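Local coordinates for protein BexL (Amycolatopsis orientalis, PDB 4XRW) that probably cyclises and aromatises a polyketide chain, as a di-domain aromatase/cyclase of the type II polyketide synthase pathway to BE-7585A, at residues M21-A32 against A121-R132; P215-D223 against T233-F241. All blocks are in the same frame, centred on the assembly; numbering follows the deposited sequence.

Contact 1. Residues M21-A32 against A121-R132; sequences MREAEHDILVDA and ATAKVRLLHAYR
The backbone oxygen of L127 is gripped twice, by H26 N at 2.9 Å and by a water that donates to it. That water also bonds H26 ND1 and H129 ND1, lying at the edge of each imidazole and in its plane, so it ties two rings from adjacent strands to one carbonyl. CG of H26 lies beside the backbone N and anti to the carbonyl carbon (chi1 -62°), which sends the ring toward helix 138-166, where NE2 reaches D149.

On the face of E25 and R126 the ion pair runs diagonally, between residues that are not directly opposite. Arginine suits the place because it can offer two N-H groups to one carboxylate: NE meets E25 OE1 at 2.8 Å and NH2 meets E25 OE2 at 3.0 Å. The guanidinium presents its edge, whereas OE1 is approached from above the carboxylate plane. R126 NH1 pairs with E116 on the next strand. E23, D27 and K124 share this face, with L29, L128 and A130 among them; E23, E25 and D27 are exposed to solvent.

Near the N terminus, R22 CB packs on the Y131 ring, 3.6 Å from CE1, an off-centre CH-pi contact. D145 receives both Y131 OH and the guanidinium of R22. At the other end V30 CG2 touches V125 CG2 at 3.9 Å, and both residues also touch V37 of helix 34-42.

Ten backbone hydrogen bonds join strands 22-30 and 123-133, first and last of this helix-grip sheet. Water and D149 together satisfy both H26 nitrogens, which sets its ring plane.

Contact 2. Residues P215-D223 against T233-F241; sequences PGLQVLRMD and TTESVRVCF
Strands 217-223 and 233-241 run antiparallel at 163°, with hydrogen-bonded pairs at Q218-R238, L220-S236 and M222-T234. Just before them G216, whose O accepts from C240 N, has a positive phi that suits glycine, since a side chain there would jam against the preceding carbonyl. Q218 OE1 takes two bonds from R238, NE at 2.9 Å and NH2 at 2.8 Å. NE comes in almost in line with the carbonyl, while NH2 lies on a lone pair. Amide and guanidinium are only 3° from coplanar, a side-on grip that fixes the rotation of both. L220 CD2 lies over one face of that guanidinium, 3.9 Å from R238 NE, offset toward its rim; a branched apolar residue can cover the flat cation without competing for its N-H groups. Q218 NE2 has two acceptors, E212 and the carbonyl of D193, and R238 NH2 also reaches V192 O.

The two strands form a beta hairpin within the second helix-grip domain, and helix 198-201 packs W198 against L220, M222 and R238.

On the other face, L217 CD1 touches V237 CG1 at 4.0 Å, and V219 CG1 lies 3.7 Å from E235 CD. E235 extends with CG anti to the backbone N, bringing OE1 to R221 NH1 at 2.9 Å, a salt bridge in which the carboxylate is turned 73° from the guanidinium and met from above its plane; OE2 bonds T251. Near the hairpin's turn T233 OG1 donates to D223 OD1 at 2.7 Å.

From the N terminus the chain enters contact 1 at once on strand 22-30, passes through helices 34-42 and 47-50 and the other five strands of the first sheet, and closes an 88-residue loop at strand 123-133. Helix 138-166 then leads into the second domain. There strand 172-181, helices 185-193 and 198-201 and strand 205-212 precede contact 2, which closes a loop of only nine residues. The contacts neither nest nor cross: they follow in series, their centres about 32 Å apart on opposite sides of the chain's centre. Contact 1 joins sequence-distant strands at one border of its sheet; contact 2 joins sequence neighbours next to a border strand of the other.

Contact 1. Residues M21-A32 against A121-R132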
loop_
_atom_site.group_PDB
_atom_site.type_symbol
_atom_site.label_atom_id
_atom_site.label_comp_id
_atom_site.label_asym_id
_atom_site.label_seq_id
_atom_site.Cartn_x
_atom_site.Cartn_y
_atom_site.Cartn_z
ATOM N N MET A 21 -21.455 -13.099 21.736
ATOM C CA MET A 21 -21.042 -12.057 20.795
ATOM C C MET A 21 -20.491 -10.832 21.531
ATOM O O MET A 21 -21.262 -10.018 22.049
ATOM C CB MET A 21 -22.220 -11.637 19.901
ATOM C CG MET A 21 -21.856 -10.610 18.802
ATOM S SD MET A 21 -21.186 -11.301 17.252
ATOM C CE MET A 21 -22.684 -11.619 16.340
ATOM N N ARG A 22 -19.164 -10.699 21.551
ATOM C CA ARG A 22 -18.509 -9.586 22.225
ATOM C C ARG A 22 -18.414 -8.345 21.370
ATOM O O ARG A 22 -18.348 -8.424 20.137
ATOM C CB ARG A 22 -17.099 -9.966 22.667
ATOM C CG ARG A 22 -17.078 -10.734 23.942
ATOM C CD ARG A 22 -15.787 -10.532 24.687
ATOM N NE ARG A 22 -15.603 -11.618 25.641
ATOM C CZ ARG A 22 -14.448 -11.918 26.221
ATOM N NH1 ARG A 22 -13.359 -11.209 25.940
ATOM N NH2 ARG A 22 -14.388 -12.919 27.085
ATOM N N GLU A 23 -18.375 -7.206 22.051
ATOM C CA GLU A 23 -18.241 -5.903 21.411
ATOM C C GLU A 23 -17.016 -5.190 21.964
ATOM O O GLU A 23 -16.680 -5.332 23.149
ATOM C CB GLU A 23 -19.510 -5.061 21.628
ATOM C CG GLU A 23 -20.736 -5.578 20.862
ATOM C CD GLU A 23 -22.012 -4.788 21.145
ATOM O OE1 GLU A 23 -22.537 -4.857 22.279
ATOM O OE2 GLU A 23 -22.494 -4.104 20.219
ATOM N N ALA A 24 -16.321 -4.445 21.109
ATOM C CA ALA A 24 -15.226 -3.604 21.562
ATOM C C ALA A 24 -15.311 -2.271 20.881
ATOM O O ALA A 24 -15.946 -2.140 19.829
ATOM C CB ALA A 24 -13.885 -4.244 21.281
ATOM N N GLU A 25 -14.704 -1.276 21.514
ATOM C CA GLU A 25 -14.601 0.061 20.930
ATOM C C GLU A 25 -13.311 0.732 21.356
ATOM O O GLU A 25 -12.933 0.750 22.530
ATOM C CB GLU A 25 -15.783 0.982 21.292
ATOM C CG GLU A 25 -15.646 2.336 20.570
ATOM C CD GLU A 25 -16.775 3.343 20.777
ATOM O OE1 GLU A 25 -16.469 4.564 20.678
ATOM O OE2 GLU A 25 -17.948 2.941 20.990
ATOM N N HIS A 26 -12.640 1.281 20.357
ATOM C CA HIS A 26 -11.440 2.068 20.537
ATOM C C HIS A 26 -11.628 3.405 19.832
ATOM O O HIS A 26 -12.392 3.508 18.868
ATOM C CB HIS A 26 -10.232 1.319 19.987
ATOM C CG HIS A 26 -9.955 0.028 20.680
ATOM N ND1 HIS A 26 -10.622 -1.147 20.382
ATOM C CD2 HIS A 26 -9.064 -0.280 21.650
ATOM C CE1 HIS A 26 -10.157 -2.116 21.151
ATOM N NE2 HIS A 26 -9.210 -1.616 21.927
ATOM N N ASP A 27 -10.996 4.462 20.325
ATOM C CA ASP A 27 -11.050 5.718 19.587
ATOM C C ASP A 27 -9.728 6.475 19.672
ATOM O O ASP A 27 -8.837 6.108 20.444
ATOM C CB ASP A 27 -12.226 6.582 20.059
ATOM C CG ASP A 27 -12.190 6.867 21.525
ATOM O OD1 ASP A 27 -11.200 7.474 21.992
ATOM O OD2 ASP A 27 -13.158 6.483 22.211
ATOM N N ILE A 28 -9.600 7.471 18.802
ATOM C CA ILE A 28 -8.441 8.346 18.740
ATOM C C ILE A 28 -8.888 9.679 18.150
ATOM O O ILE A 28 -9.880 9.728 17.425
ATOM C CB ILE A 28 -7.310 7.720 17.911
ATOM C CG1 ILE A 28 -5.964 8.328 18.296
ATOM C CG2 ILE A 28 -7.589 7.859 16.422
ATOM C CD1 ILE A 28 -4.779 7.497 17.928
ATOM N N LEU A 29 -8.174 10.765 18.480
ATOM C CA LEU A 29 -8.427 12.064 17.862
ATOM C C LEU A 29 -7.471 12.238 16.717
ATOM O O LEU A 29 -6.299 11.874 16.834
ATOM C CB LEU A 29 -8.249 13.216 18.869
ATOM C CG LEU A 29 -9.143 13.191 20.103
ATOM C CD1 LEU A 29 -8.666 14.251 21.105
ATOM C CD2 LEU A 29 -10.603 13.415 19.744
ATOM N N VAL A 30 -7.958 12.799 15.611
ATOM C CA VAL A 30 -7.152 13.002 14.409
ATOM C C VAL A 30 -7.258 14.462 13.931
ATOM O O VAL A 30 -8.356 15.009 13.854
ATOM C CB VAL A 30 -7.603 12.052 13.269
ATOM C CG1 VAL A 30 -6.844 12.345 11.978
ATOM C CG2 VAL A 30 -7.428 10.578 13.692
ATOM N N ASP A 31 -6.127 15.078 13.588
ATOM C CA ASP A 31 -6.125 16.503 13.228
ATOM C C ASP A 31 -6.383 16.720 11.733
ATOM O O ASP A 31 -5.562 17.283 11.000
ATOM C CB ASP A 31 -4.808 17.161 13.652
ATOM C CG ASP A 31 -4.608 17.151 15.170
ATOM O OD1 ASP A 31 -5.615 17.175 15.925
ATOM O OD2 ASP A 31 -3.440 17.108 15.611
ATOM N N ALA A 32 -7.539 16.234 11.298
ATOM C CA ALA A 32 -8.097 16.532 9.988
ATOM C C ALA A 32 -9.607 16.583 10.164
ATOM O O ALA A 32 -10.134 16.077 11.151
ATOM C CB ALA A 32 -7.694 15.483 8.947
ATOM N N ALA A 121 -11.195 21.280 12.097
ATOM C CA ALA A 121 -9.954 20.744 11.547
ATOM C C ALA A 121 -9.537 19.464 12.264
ATOM O O ALA A 121 -8.443 18.930 12.033
ATOM C CB ALA A 121 -8.848 21.789 11.658
ATOM N N THR A 122 -10.411 18.982 13.138
ATOM C CA THR A 122 -10.052 17.906 14.041
ATOM C C THR A 122 -11.265 16.973 14.234
ATOM O O THR A 122 -12.419 17.421 14.264
ATOM C CB THR A 122 -9.527 18.516 15.375
ATOM O OG1 THR A 122 -8.241 17.981 15.704
ATOM C CG2 THR A 122 -10.450 18.279 16.489
ATOM N N ALA A 123 -11.002 15.668 14.326
ATOM C CA ALA A 123 -12.077 14.680 14.368
ATOM C C ALA A 123 -11.785 13.535 15.323
ATOM O O ALA A 123 -10.638 13.181 15.558
ATOM C CB ALA A 123 -12.332 14.125 12.974
ATOM N N LYS A 124 -12.856 12.972 15.855
ATOM C CA LYS A 124 -12.798 11.779 16.677
ATOM C C LYS A 124 -13.162 10.570 15.820
ATOM O O LYS A 124 -14.226 10.540 15.203
ATOM C CB LYS A 124 -13.760 11.885 17.861
ATOM C CG LYS A 124 -13.653 10.729 18.837
ATOM C CD LYS A 124 -14.744 10.809 19.892
ATOM C CE LYS A 124 -14.702 9.638 20.848
ATOM N NZ LYS A 124 -15.785 9.706 21.876
ATOM N N VAL A 125 -12.259 9.604 15.779
ATOM C CA VAL A 125 -12.459 8.380 15.014
ATOM C C VAL A 125 -12.697 7.254 15.978
ATOM O O VAL A 125 -11.860 6.962 16.819
ATOM C CB VAL A 125 -11.266 8.072 14.118
ATOM C CG1 VAL A 125 -11.501 6.755 13.341
ATOM C CG2 VAL A 125 -11.036 9.233 13.169
ATOM N N ARG A 126 -13.871 6.653 15.862
ATOM C CA ARG A 126 -14.260 5.505 16.657
ATOM C C ARG A 126 -14.231 4.236 15.823
ATOM O O ARG A 126 -14.769 4.220 14.709
ATOM C CB ARG A 126 -15.660 5.718 17.201
ATOM C CG ARG A 126 -15.799 7.017 17.990
ATOM C CD ARG A 126 -17.243 7.269 18.283
ATOM N NE ARG A 126 -17.899 6.145 18.932
ATOM C CZ ARG A 126 -19.208 5.954 18.936
ATOM N NH1 ARG A 126 -19.992 6.834 18.329
ATOM N NH2 ARG A 126 -19.737 4.886 19.538
ATOM N N LEU A 127 -13.640 3.188 16.382
ATOM C CA LEU A 127 -13.527 1.910 15.702
ATOM C C LEU A 127 -14.149 0.862 16.592
ATOM O O LEU A 127 -13.632 0.568 17.675
ATOM C CB LEU A 127 -12.066 1.602 15.385
ATOM C CG LEU A 127 -11.733 0.219 14.831
ATOM C CD1 LEU A 127 -12.481 -0.058 13.551
ATOM C CD2 LEU A 127 -10.211 0.083 14.632
ATOM N N LEU A 128 -15.272 0.315 16.151
ATOM C CA LEU A 128 -16.004 -0.692 16.894
ATOM C C LEU A 128 -15.817 -2.064 16.288
ATOM O O LEU A 128 -15.737 -2.174 15.059
ATOM C CB LEU A 128 -17.485 -0.383 16.891
ATOM C CG LEU A 128 -17.942 0.844 17.688
ATOM C CD1 LEU A 128 -17.401 2.151 17.106
ATOM C CD2 LEU A 128 -19.476 0.848 17.696
ATOM N N HIS A 129 -15.791 -3.095 17.125
ATOM C CA HIS A 129 -15.804 -4.473 16.635
ATOM C C HIS A 129 -16.858 -5.275 17.338
ATOM O O HIS A 129 -17.196 -5.015 18.503
ATOM C CB HIS A 129 -14.438 -5.138 16.821
ATOM C CG HIS A 129 -13.383 -4.623 15.897
ATOM N ND1 HIS A 129 -12.586 -3.535 16.198
ATOM C CD2 HIS A 129 -13.003 -5.036 14.667
ATOM C CE1 HIS A 129 -11.766 -3.302 15.192
ATOM N NE2 HIS A 129 -11.998 -4.199 14.250
ATOM N N ALA A 130 -17.372 -6.271 16.631
ATOM C CA ALA A 130 -18.271 -7.237 17.213
ATOM C C ALA A 130 -17.786 -8.591 16.750
ATOM O O ALA A 130 -17.617 -8.788 15.548
ATOM C CB ALA A 130 -19.693 -6.974 16.763
ATOM N N TYR A 131 -17.565 -9.517 17.672
ATOM C CA TYR A 131 -17.042 -10.814 17.284
ATOM C C TYR A 131 -17.494 -11.925 18.186
ATOM O O TYR A 131 -17.921 -11.706 19.331
ATOM C CB TYR A 131 -15.513 -10.783 17.268
ATOM C CG TYR A 131 -14.937 -10.102 18.468
ATOM C CD1 TYR A 131 -14.558 -10.814 19.589
ATOM C CD2 TYR A 131 -14.804 -8.727 18.482
ATOM C CE1 TYR A 131 -14.031 -10.161 20.705
ATOM C CE2 TYR A 131 -14.303 -8.084 19.553
ATOM C CZ TYR A 131 -13.924 -8.783 20.668
ATOM O OH TYR A 131 -13.427 -8.061 21.709
ATOM N N ARG A 132 -17.369 -13.140 17.670
ATOM C CA ARG A 132 -17.526 -14.293 18.526
ATOM C C ARG A 132 -16.635 -15.424 18.078
ATOM O O ARG A 132 -16.120 -15.449 16.955
ATOM C CB ARG A 132 -18.983 -14.741 18.597
ATOM C CG ARG A 132 -19.716 -14.875 17.296
ATOM C CD ARG A 132 -21.143 -15.391 17.553
ATOM N NE ARG A 132 -21.121 -16.690 18.228
ATOM C CZ ARG A 132 -22.115 -17.575 18.224
ATOM N NH1 ARG A 132 -23.240 -17.331 17.566
ATOM N NH2 ARG A 132 -21.973 -18.720 18.883
HETATM O O HOH W 1 -12.629 -1.919 18.378
#

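Contact 2. Residues P215-D223 against T233-F241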
loop_
_atom_site.group_PDB
_atom_site.type_symbol
_atom_site.label_atom_id
_atom_site.label_comp_id
_atom_site.label_asym_id
_atom_site.label_seq_id
_atom_site.Cartn_x
_atom_site.Cartn_y
_atom_site.Cartn_z
ATOM N N PRO A 215 -0.196 -17.312 -6.389
ATOM C CA PRO A 215 -0.084 -16.706 -7.728
ATOM C C PRO A 215 -0.403 -15.227 -7.721
ATOM O O PRO A 215 -1.462 -14.851 -7.246
ATOM C CB PRO A 215 -1.129 -17.471 -8.566
ATOM C CG PRO A 215 -1.492 -18.670 -7.757
ATOM C CD PRO A 215 -1.307 -18.276 -6.323
ATOM N N GLY A 216 0.507 -14.387 -8.204
ATOM C CA GLY A 216 0.196 -12.963 -8.276
ATOM C C GLY A 216 0.410 -12.165 -6.987
ATOM O O GLY A 216 0.067 -10.990 -6.909
ATOM N N LEU A 217 0.957 -12.807 -5.971
ATOM C CA LEU A 217 1.347 -12.116 -4.753
ATOM C C LEU A 217 2.824 -12.388 -4.550
ATOM O O LEU A 217 3.217 -13.531 -4.357
ATOM C CB LEU A 217 0.510 -12.601 -3.569
ATOM C CG LEU A 217 0.665 -11.854 -2.252
ATOM C CD1 LEU A 217 0.540 -10.375 -2.384
ATOM C CD2 LEU A 217 -0.421 -12.372 -1.265
ATOM N N GLN A 218 3.645 -11.344 -4.604
ATOM C CA GLN A 218 5.097 -11.499 -4.596
ATOM C C GLN A 218 5.737 -10.744 -3.421
ATOM O O GLN A 218 5.273 -9.626 -3.091
ATOM C CB GLN A 218 5.679 -10.962 -5.893
ATOM C CG GLN A 218 5.247 -11.647 -7.155
ATOM C CD GLN A 218 5.836 -11.001 -8.385
ATOM O OE1 GLN A 218 6.095 -9.805 -8.405
ATOM N NE2 GLN A 218 6.078 -11.800 -9.409
ATOM N N VAL A 219 6.786 -11.337 -2.825
ATOM C CA VAL A 219 7.656 -10.641 -1.913
ATOM C C VAL A 219 8.976 -10.521 -2.661
ATOM O O VAL A 219 9.641 -11.510 -2.944
ATOM C CB VAL A 219 7.811 -11.363 -0.569
ATOM C CG1 VAL A 219 8.758 -10.587 0.319
ATOM C CG2 VAL A 219 6.445 -11.515 0.080
ATOM N N LEU A 220 9.287 -9.303 -3.056
ATOM C CA LEU A 220 10.459 -9.051 -3.912
ATOM C C LEU A 220 11.528 -8.423 -3.067
ATOM O O LEU A 220 11.372 -7.318 -2.579
ATOM C CB LEU A 220 10.069 -8.168 -5.088
ATOM C CG LEU A 220 11.200 -7.702 -5.992
ATOM C CD1 LEU A 220 11.956 -8.909 -6.551
ATOM C CD2 LEU A 220 10.565 -6.849 -7.103
ATOM N N ARG A 221 12.603 -9.172 -2.846
ATOM C CA ARG A 221 13.778 -8.645 -2.226
ATOM C C ARG A 221 14.862 -8.547 -3.261
ATOM O O ARG A 221 15.082 -9.496 -4.024
ATOM C CB ARG A 221 14.227 -9.507 -1.060
ATOM C CG ARG A 221 13.213 -9.539 0.033
ATOM C CD ARG A 221 13.663 -10.508 1.143
ATOM N NE ARG A 221 14.869 -10.034 1.835
ATOM C CZ ARG A 221 14.861 -9.270 2.939
ATOM N NH1 ARG A 221 13.728 -8.868 3.483
ATOM N NH2 ARG A 221 15.997 -8.912 3.498
ATOM N N MET A 222 15.489 -7.388 -3.329
ATOM C CA MET A 222 16.558 -7.243 -4.320
ATOM C C MET A 222 17.691 -6.380 -3.857
ATOM O O MET A 222 17.529 -5.520 -3.014
ATOM C CB MET A 222 15.994 -6.733 -5.630
ATOM C CG MET A 222 15.252 -5.484 -5.587
ATOM S SD MET A 222 14.472 -5.254 -7.217
ATOM C CE MET A 222 15.343 -3.812 -7.793
ATOM N N ASP A 223 18.865 -6.711 -4.397
ATOM C CA ASP A 223 20.104 -6.006 -4.180
ATOM C C ASP A 223 20.387 -5.083 -5.335
ATOM O O ASP A 223 20.381 -5.514 -6.506
ATOM C CB ASP A 223 21.258 -6.986 -4.055
ATOM C CG ASP A 223 21.318 -7.665 -2.719
ATOM O OD1 ASP A 223 20.403 -7.490 -1.870
ATOM O OD2 ASP A 223 22.290 -8.403 -2.525
ATOM N N THR A 233 19.651 -3.445 -0.018
ATOM C CA THR A 233 18.838 -4.643 -0.046
ATOM C C THR A 233 17.440 -4.207 0.417
ATOM O O THR A 233 17.293 -3.712 1.518
ATOM C CB THR A 233 19.375 -5.763 0.840
ATOM O OG1 THR A 233 20.712 -6.105 0.434
ATOM C CG2 THR A 233 18.506 -6.985 0.705
ATOM N N THR A 234 16.459 -4.358 -0.463
ATOM C CA THR A 234 15.152 -3.739 -0.314
ATOM C C THR A 234 14.045 -4.738 -0.584
ATOM O O THR A 234 14.143 -5.514 -1.528
ATOM C CB THR A 234 14.994 -2.566 -1.304
ATOM O OG1 THR A 234 16.163 -1.719 -1.206
ATOM C CG2 THR A 234 13.773 -1.760 -0.957
ATOM N N GLU A 235 12.984 -4.701 0.229
ATOM C CA GLU A 235 11.840 -5.576 0.043
ATOM C C GLU A 235 10.626 -4.744 -0.306
ATOM O O GLU A 235 10.402 -3.681 0.281
ATOM C CB GLU A 235 11.576 -6.377 1.310
ATOM C CG GLU A 235 10.379 -7.337 1.234
ATOM C CD GLU A 235 10.087 -8.003 2.578
ATOM O OE1 GLU A 235 10.851 -8.940 2.955
ATOM O OE2 GLU A 235 9.105 -7.571 3.258
ATOM N N SER A 236 9.845 -5.236 -1.258
ATOM C CA SER A 236 8.496 -4.764 -1.503
ATOM C C SER A 236 7.545 -5.944 -1.667
ATOM O O SER A 236 7.969 -7.062 -1.990
ATOM C CB SER A 236 8.457 -3.893 -2.749
ATOM O OG SER A 236 8.865 -4.687 -3.860
ATOM N N VAL A 237 6.261 -5.688 -1.464
ATOM C CA VAL A 237 5.234 -6.686 -1.717
ATOM C C VAL A 237 4.438 -6.198 -2.928
ATOM O O VAL A 237 4.071 -5.015 -2.988
ATOM C CB VAL A 237 4.329 -6.887 -0.486
ATOM C CG1 VAL A 237 3.133 -7.743 -0.844
ATOM C CG2 VAL A 237 5.139 -7.490 0.655
ATOM N N ARG A 238 4.270 -7.059 -3.921
ATOM C CA ARG A 238 3.596 -6.707 -5.162
ATOM C C ARG A 238 2.371 -7.590 -5.395
ATOM O O ARG A 238 2.359 -8.779 -5.079
ATOM C CB ARG A 238 4.569 -6.838 -6.366
ATOM C CG ARG A 238 5.933 -6.295 -6.074
ATOM C CD ARG A 238 6.705 -5.901 -7.361
ATOM N NE ARG A 238 6.823 -7.051 -8.251
ATOM C CZ ARG A 238 7.371 -7.018 -9.465
ATOM N NH1 ARG A 238 7.832 -5.888 -9.948
ATOM N NH2 ARG A 238 7.445 -8.118 -10.189
ATOM N N VAL A 239 1.357 -6.970 -5.954
ATOM C CA VAL A 239 0.173 -7.636 -6.402
ATOM C C VAL A 239 0.066 -7.490 -7.935
ATOM O O VAL A 239 -0.019 -6.369 -8.467
ATOM C CB VAL A 239 -1.083 -7.047 -5.740
ATOM C CG1 VAL A 239 -2.258 -7.892 -6.085
ATOM C CG2 VAL A 239 -0.922 -6.949 -4.189
ATOM N N CYS A 240 0.016 -8.631 -8.606
ATOM C CA CYS A 240 0.127 -8.707 -10.065
ATOM C C CYS A 240 -1.205 -9.140 -10.717
ATOM O O CYS A 240 -1.805 -10.147 -10.340
ATOM C CB CYS A 240 1.258 -9.683 -10.405
ATOM S SG CYS A 240 2.792 -9.268 -9.523
ATOM N N PHE A 241 -1.627 -8.380 -11.710
ATOM C CA PHE A 241 -2.883 -8.588 -12.441
ATOM C C PHE A 241 -2.536 -8.721 -13.944
ATOM O O PHE A 241 -2.328 -7.722 -14.603
ATOM C CB PHE A 241 -3.817 -7.421 -12.229
ATOM C CG PHE A 241 -4.219 -7.206 -10.781
ATOM C CD1 PHE A 241 -5.319 -7.862 -10.251
ATOM C CD2 PHE A 241 -3.495 -6.372 -9.969
ATOM C CE1 PHE A 241 -5.702 -7.677 -8.921
ATOM C CE2 PHE A 241 -3.872 -6.180 -8.618
ATOM C CZ PHE A 241 -4.972 -6.840 -8.110
HETATM O O HOH W 2 11.970 -4.413 -3.617
HETATM O O HOH W 3 17.603 -2.690 -3.308
#